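Local coordinates for protein glycosyl hydrolase family 10 (Bacteroides intestinalis DSM 17393, PDB 4QPW) that probably takes part in the breakdown of xylan, this piece being a carbohydrate-binding module that holds a xylohexaose ligand, at residues Tyr70-Leu84 with Phe128-His141. Residues are numbered along the deposited sequence; the frame is centred on the assembly and turned at random.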
loop_
_atom_site.group_PDB
_atom_site.type_symbol
_atom_site.label_atom_id
_atom_site.label_comp_id
_atom_site.label_asym_id
_atom_site.label_seq_id
_atom_site.Cartn_x
_atom_site.Cartn_y
_atom_site.Cartn_z
ATOM N N TYR A 70 -6.068 -10.485 -11.855
ATOM C CA TYR A 70 -6.270 -10.440 -10.386
ATOM C C TYR A 70 -6.901 -9.178 -10.022
ATOM O O TYR A 70 -7.034 -8.232 -10.807
ATOM C CB TYR A 70 -4.875 -10.527 -9.655
ATOM C CG TYR A 70 -4.054 -11.729 -10.007
ATOM C CD1 TYR A 70 -4.178 -12.917 -9.352
ATOM C CD2 TYR A 70 -3.073 -11.668 -11.054
ATOM C CE1 TYR A 70 -3.410 -14.014 -9.636
ATOM C CE2 TYR A 70 -2.343 -12.744 -11.360
ATOM C CZ TYR A 70 -2.488 -13.923 -10.666
ATOM O OH TYR A 70 -1.676 -14.995 -10.998
ATOM N N LYS A 71 -7.308 -9.070 -8.725
ATOM C CA LYS A 71 -7.571 -7.793 -8.093
ATOM C C LYS A 71 -6.621 -7.556 -6.942
ATOM O O LYS A 71 -6.278 -8.517 -6.204
ATOM C CB LYS A 71 -8.983 -7.725 -7.461
ATOM C CG LYS A 71 -10.099 -7.801 -8.470
ATOM C CD LYS A 71 -11.456 -7.805 -7.769
ATOM C CE LYS A 71 -12.613 -7.975 -8.759
ATOM N NZ LYS A 71 -13.951 -7.927 -8.046
ATOM N N LEU A 72 -6.180 -6.344 -6.776
ATOM C CA LEU A 72 -5.615 -5.865 -5.529
ATOM C C LEU A 72 -6.766 -5.268 -4.689
ATOM O O LEU A 72 -7.538 -4.422 -5.240
ATOM C CB LEU A 72 -4.595 -4.762 -5.812
ATOM C CG LEU A 72 -4.094 -3.948 -4.660
ATOM C CD1 LEU A 72 -3.257 -4.758 -3.683
ATOM C CD2 LEU A 72 -3.310 -2.707 -5.156
ATOM N N LYS A 73 -6.906 -5.661 -3.463
ATOM C CA LYS A 73 -7.871 -5.074 -2.517
ATOM C C LYS A 73 -7.129 -4.478 -1.390
ATOM O O LYS A 73 -6.226 -5.142 -0.792
ATOM C CB LYS A 73 -8.893 -6.059 -2.017
ATOM C CG LYS A 73 -9.711 -6.702 -3.103
ATOM C CD LYS A 73 -10.867 -7.561 -2.597
ATOM C CE LYS A 73 -11.714 -8.100 -3.759
ATOM N NZ LYS A 73 -12.886 -8.847 -3.294
ATOM N N MET A 74 -7.414 -3.233 -1.002
ATOM C CA MET A 74 -6.799 -2.600 0.155
ATOM C C MET A 74 -7.808 -1.829 0.925
ATOM O O MET A 74 -8.577 -1.057 0.273
ATOM C CB MET A 74 -5.718 -1.685 -0.345
ATOM C CG MET A 74 -4.785 -1.124 0.691
ATOM S SD MET A 74 -3.613 0.127 0.107
ATOM C CE MET A 74 -3.246 -0.977 -1.561
ATOM N N MET A 75 -7.847 -1.969 2.209
ATOM C CA MET A 75 -8.716 -1.121 3.055
ATOM C C MET A 75 -7.874 0.005 3.627
ATOM O O MET A 75 -6.846 -0.248 4.297
ATOM C CB MET A 75 -9.415 -1.932 4.097
ATOM C CG MET A 75 -10.162 -1.044 5.090
ATOM S SD MET A 75 -11.522 -1.791 6.016
ATOM C CE MET A 75 -10.996 -1.620 7.680
ATOM N N VAL A 76 -8.284 1.234 3.336
ATOM C CA VAL A 76 -7.476 2.458 3.573
ATOM C C VAL A 76 -8.371 3.552 4.089
ATOM O O VAL A 76 -9.542 3.690 3.642
ATOM C CB VAL A 76 -6.816 2.939 2.297
ATOM C CG1 VAL A 76 -5.914 4.155 2.504
ATOM C CG2 VAL A 76 -6.131 1.836 1.578
ATOM N N ARG A 77 -7.854 4.365 4.991
ATOM C CA ARG A 77 -8.476 5.688 5.312
ATOM C C ARG A 77 -7.313 6.644 5.571
ATOM O O ARG A 77 -6.133 6.269 5.827
ATOM C CB ARG A 77 -9.409 5.598 6.460
ATOM C CG ARG A 77 -8.821 5.380 7.731
ATOM C CD ARG A 77 -9.789 5.485 8.946
ATOM N NE ARG A 77 -9.214 5.505 10.231
ATOM C CZ ARG A 77 -9.811 5.606 11.467
ATOM N NH1 ARG A 77 -11.166 5.738 11.621
ATOM N NH2 ARG A 77 -9.008 5.541 12.544
ATOM N N GLY A 78 -7.655 7.935 5.629
ATOM C CA GLY A 78 -6.714 8.967 6.026
ATOM C C GLY A 78 -7.347 9.997 6.879
ATOM O O GLY A 78 -8.590 10.088 7.023
ATOM N N SER A 79 -6.503 10.834 7.450
ATOM C CA SER A 79 -6.988 11.958 8.287
ATOM C C SER A 79 -7.589 13.020 7.439
ATOM O O SER A 79 -8.244 13.938 8.039
ATOM C CB SER A 79 -5.812 12.558 9.088
ATOM O OG SER A 79 -4.741 12.879 8.290
ATOM N N ALA A 80 -7.408 13.061 6.195
ATOM C CA ALA A 80 -8.002 13.943 5.231
ATOM C C ALA A 80 -8.044 13.246 3.900
ATOM O O ALA A 80 -7.408 12.148 3.729
ATOM C CB ALA A 80 -7.188 15.224 5.061
ATOM N N GLU A 81 -8.791 13.710 2.931
ATOM C CA GLU A 81 -8.784 13.206 1.620
ATOM C C GLU A 81 -7.388 13.251 0.995
ATOM O O GLU A 81 -6.659 14.269 1.133
ATOM C CB GLU A 81 -9.781 13.936 0.703
ATOM C CG GLU A 81 -11.207 13.580 1.052
ATOM C CD GLU A 81 -12.291 14.391 0.335
ATOM O OE1 GLU A 81 -12.070 14.880 -0.752
ATOM O OE2 GLU A 81 -13.393 14.484 0.895
ATOM N N GLY A 82 -6.917 12.215 0.317
ATOM C CA GLY A 82 -5.657 12.196 -0.361
ATOM C C GLY A 82 -5.540 11.029 -1.272
ATOM O O GLY A 82 -6.532 10.270 -1.471
ATOM N N LYS A 83 -4.374 10.896 -1.921
ATOM C CA LYS A 83 -4.122 9.871 -2.887
ATOM C C LYS A 83 -2.926 8.985 -2.537
ATOM O O LYS A 83 -1.877 9.474 -2.094
ATOM C CB LYS A 83 -3.871 10.514 -4.263
ATOM C CG LYS A 83 -3.561 9.583 -5.399
ATOM C CD LYS A 83 -3.156 10.232 -6.712
ATOM C CE LYS A 83 -4.432 10.574 -7.394
ATOM N NZ LYS A 83 -4.242 11.769 -8.279
ATOM N N LEU A 84 -3.146 7.675 -2.700
ATOM C CA LEU A 84 -2.161 6.567 -2.464
ATOM C C LEU A 84 -1.708 6.105 -3.889
ATOM O O LEU A 84 -2.635 5.675 -4.590
ATOM C CB LEU A 84 -2.866 5.428 -1.535
ATOM C CG LEU A 84 -2.003 4.534 -0.893
ATOM C CD1 LEU A 84 -1.113 5.204 0.152
ATOM C CD2 LEU A 84 -2.794 3.424 -0.214
ATOM N N PHE A 128 1.523 13.470 0.553
ATOM C CA PHE A 128 0.449 13.561 1.496
ATOM C C PHE A 128 0.875 13.943 2.838
ATOM O O PHE A 128 1.802 13.318 3.401
ATOM C CB PHE A 128 -0.359 12.215 1.561
ATOM C CG PHE A 128 -1.527 12.277 2.492
ATOM C CD1 PHE A 128 -2.701 12.940 2.129
ATOM C CD2 PHE A 128 -1.490 11.785 3.739
ATOM C CE1 PHE A 128 -3.773 12.995 3.009
ATOM C CE2 PHE A 128 -2.565 11.799 4.572
ATOM C CZ PHE A 128 -3.695 12.461 4.272
ATOM N N VAL A 129 0.242 14.964 3.441
ATOM C CA VAL A 129 0.414 15.401 4.771
ATOM C C VAL A 129 -0.677 14.953 5.691
ATOM O O VAL A 129 -1.827 15.351 5.469
ATOM C CB VAL A 129 0.631 16.959 4.892
ATOM C CG1 VAL A 129 0.869 17.341 6.312
ATOM C CG2 VAL A 129 1.738 17.363 3.989
ATOM N N GLY A 130 -0.419 14.149 6.678
ATOM C CA GLY A 130 -1.383 13.660 7.617
ATOM C C GLY A 130 -1.116 12.202 7.974
ATOM O O GLY A 130 0.032 11.758 7.992
ATOM N N THR A 131 -2.182 11.492 8.284
ATOM C CA THR A 131 -2.079 10.055 8.699
ATOM C C THR A 131 -2.809 9.220 7.650
ATOM O O THR A 131 -4.005 9.488 7.359
ATOM C CB THR A 131 -2.680 9.861 10.032
ATOM O OG1 THR A 131 -2.017 10.717 11.041
ATOM C CG2 THR A 131 -2.553 8.423 10.563
ATOM N N ILE A 132 -2.112 8.229 7.082
ATOM C CA ILE A 132 -2.704 7.144 6.254
ATOM C C ILE A 132 -2.724 5.901 7.095
ATOM O O ILE A 132 -1.727 5.530 7.742
ATOM C CB ILE A 132 -1.887 6.979 4.996
ATOM C CG1 ILE A 132 -1.931 8.251 4.155
ATOM C CG2 ILE A 132 -2.385 5.742 4.246
ATOM C CD1 ILE A 132 -0.978 8.200 2.991
ATOM N N GLN A 133 -3.861 5.202 7.121
ATOM C CA GLN A 133 -4.005 3.896 7.791
ATOM C C GLN A 133 -4.462 2.835 6.811
ATOM O O GLN A 133 -5.352 3.082 5.970
ATOM C CB GLN A 133 -4.989 4.044 8.914
ATOM C CG GLN A 133 -4.482 5.028 10.012
ATOM C CD GLN A 133 -5.456 5.155 11.176
ATOM O OE1 GLN A 133 -6.663 5.043 10.989
ATOM N NE2 GLN A 133 -4.940 5.312 12.331
ATOM N N ILE A 134 -3.795 1.674 6.864
ATOM C CA ILE A 134 -4.052 0.550 5.947
ATOM C C ILE A 134 -4.342 -0.655 6.789
ATOM O O ILE A 134 -3.544 -1.106 7.595
ATOM C CB ILE A 134 -2.850 0.348 5.009
ATOM C CG1 ILE A 134 -2.657 1.580 4.144
ATOM C CG2 ILE A 134 -3.090 -0.930 4.175
ATOM C CD1 ILE A 134 -1.376 1.569 3.317
ATOM N N LYS A 135 -5.567 -1.215 6.640
ATOM C CA LYS A 135 -5.983 -2.322 7.474
ATOM C C LYS A 135 -5.524 -3.721 6.945
ATOM O O LYS A 135 -5.215 -4.571 7.773
ATOM C CB LYS A 135 -7.525 -2.283 7.553
ATOM C CG LYS A 135 -8.188 -3.080 8.588
ATOM C CD LYS A 135 -7.962 -2.481 9.971
ATOM C CE LYS A 135 -8.699 -3.261 11.079
ATOM N NZ LYS A 135 -8.374 -2.744 12.427
ATOM N N TYR A 136 -5.549 -3.883 5.652
ATOM C CA TYR A 136 -5.185 -5.177 5.024
ATOM C C TYR A 136 -4.939 -4.942 3.583
ATOM O O TYR A 136 -5.379 -3.937 2.994
ATOM C CB TYR A 136 -6.279 -6.279 5.231
ATOM C CG TYR A 136 -7.651 -5.918 4.692
ATOM C CD1 TYR A 136 -7.946 -6.002 3.336
ATOM C CD2 TYR A 136 -8.666 -5.460 5.529
ATOM C CE1 TYR A 136 -9.218 -5.733 2.856
ATOM C CE2 TYR A 136 -9.906 -5.161 5.076
ATOM C CZ TYR A 136 -10.141 -5.255 3.755
ATOM O OH TYR A 136 -11.448 -4.935 3.200
ATOM N N VAL A 137 -4.267 -5.947 2.983
ATOM C CA VAL A 137 -4.052 -6.047 1.557
ATOM C C VAL A 137 -4.331 -7.460 1.107
ATOM O O VAL A 137 -3.858 -8.414 1.776
ATOM C CB VAL A 137 -2.569 -5.664 1.199
ATOM C CG1 VAL A 137 -2.360 -5.709 -0.266
ATOM C CG2 VAL A 137 -2.233 -4.281 1.725
ATOM N N LYS A 138 -5.099 -7.621 0.040
ATOM C CA LYS A 138 -5.379 -8.929 -0.533
ATOM C C LYS A 138 -5.091 -8.916 -2.010
ATOM O O LYS A 138 -5.283 -7.898 -2.671
ATOM C CB LYS A 138 -6.869 -9.344 -0.310
ATOM C CG LYS A 138 -7.338 -9.375 1.123
ATOM C CD LYS A 138 -8.787 -9.684 1.324
ATOM C CE LYS A 138 -9.227 -9.594 2.759
ATOM N NZ LYS A 138 -10.675 -9.895 2.956
ATOM N N ILE A 139 -4.736 -10.101 -2.513
ATOM C CA ILE A 139 -4.764 -10.360 -3.965
ATOM C C ILE A 139 -5.793 -11.431 -4.175
ATOM O O ILE A 139 -5.781 -12.464 -3.482
ATOM C CB ILE A 139 -3.405 -10.865 -4.506
ATOM C CG1 ILE A 139 -2.259 -9.870 -4.280
ATOM C CG2 ILE A 139 -3.523 -11.252 -5.957
ATOM C CD1 ILE A 139 -2.378 -8.562 -4.907
ATOM N N THR A 140 -6.709 -11.203 -5.128
ATOM C CA THR A 140 -7.804 -12.142 -5.420
ATOM C C THR A 140 -7.846 -12.422 -6.914
ATOM O O THR A 140 -7.275 -11.734 -7.740
ATOM C CB THR A 140 -9.166 -11.621 -4.917
ATOM O OG1 THR A 140 -9.617 -10.534 -5.699
ATOM C CG2 THR A 140 -9.104 -11.196 -3.472
ATOM N N HIS A 141 -8.580 -13.499 -7.260
ATOM C CA HIS A 141 -8.947 -13.715 -8.661
ATOM C C HIS A 141 -10.354 -14.315 -8.656
ATOM O O HIS A 141 -10.851 -14.842 -7.691
ATOM C CB HIS A 141 -7.942 -14.655 -9.389
ATOM C CG HIS A 141 -8.027 -16.009 -8.906
ATOM N ND1 HIS A 141 -7.376 -16.448 -7.800
ATOM C CD2 HIS A 141 -8.678 -17.106 -9.361
ATOM C CE1 HIS A 141 -7.620 -17.705 -7.537
ATOM N NE2 HIS A 141 -8.435 -18.139 -8.500
#
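R77 and Q133, a hydrogen-bonded pair on two antiparallel strands, run their side chains alongside each other. Two guanidinium nitrogens converge on one oxygen: Q133 OE1 accepts from R77 NE at 2.7 Å and from R77 NH2 at 2.9 Å. The amide and guanidinium planes are only 11° apart, and E41 takes Q133 NE2, so the amide is fixed from both ends. A leucine in place of R77 offers no donor, so the Q133 amide, held from the E41 side alone, would probably be freer to turn. Beyond the last bridge, S79 continues the pairing: its N donates to T131 O, while T131 N donates to S79 OG (2.9 Å), a small hydroxyl standing in for a backbone acceptor.

The ladder from K71–T140 to G78–I132 is interrupted by a beta bulge, where K135 and Y136 both face M75. M75 O receives K135 N, whereas M75 N reaches Y136 O at a long 3.3 Å. These strands form part of one sheet of a beta sandwich; L84, already in the second sheet, meets I132 across the core, where L72 CD1 also packs on V137 CG1 (3.7 Å) and V76 on I134, branched and apolar as an interior requires.

On the other face, Y136 CG sits between its backbone N and carbonyl carbon (chi1 58°), turning the ring so that one face meets M75 CB in a CH-pi contact, 3.7 Å from the centroid. M75 CE presses tightly on K135 CG (3.3 Å). The lysines K71 and K73 lay their alkyl parts near T140 and send their amines to D2. At the turn, F128 packs against G82, where any CB would strike the ring.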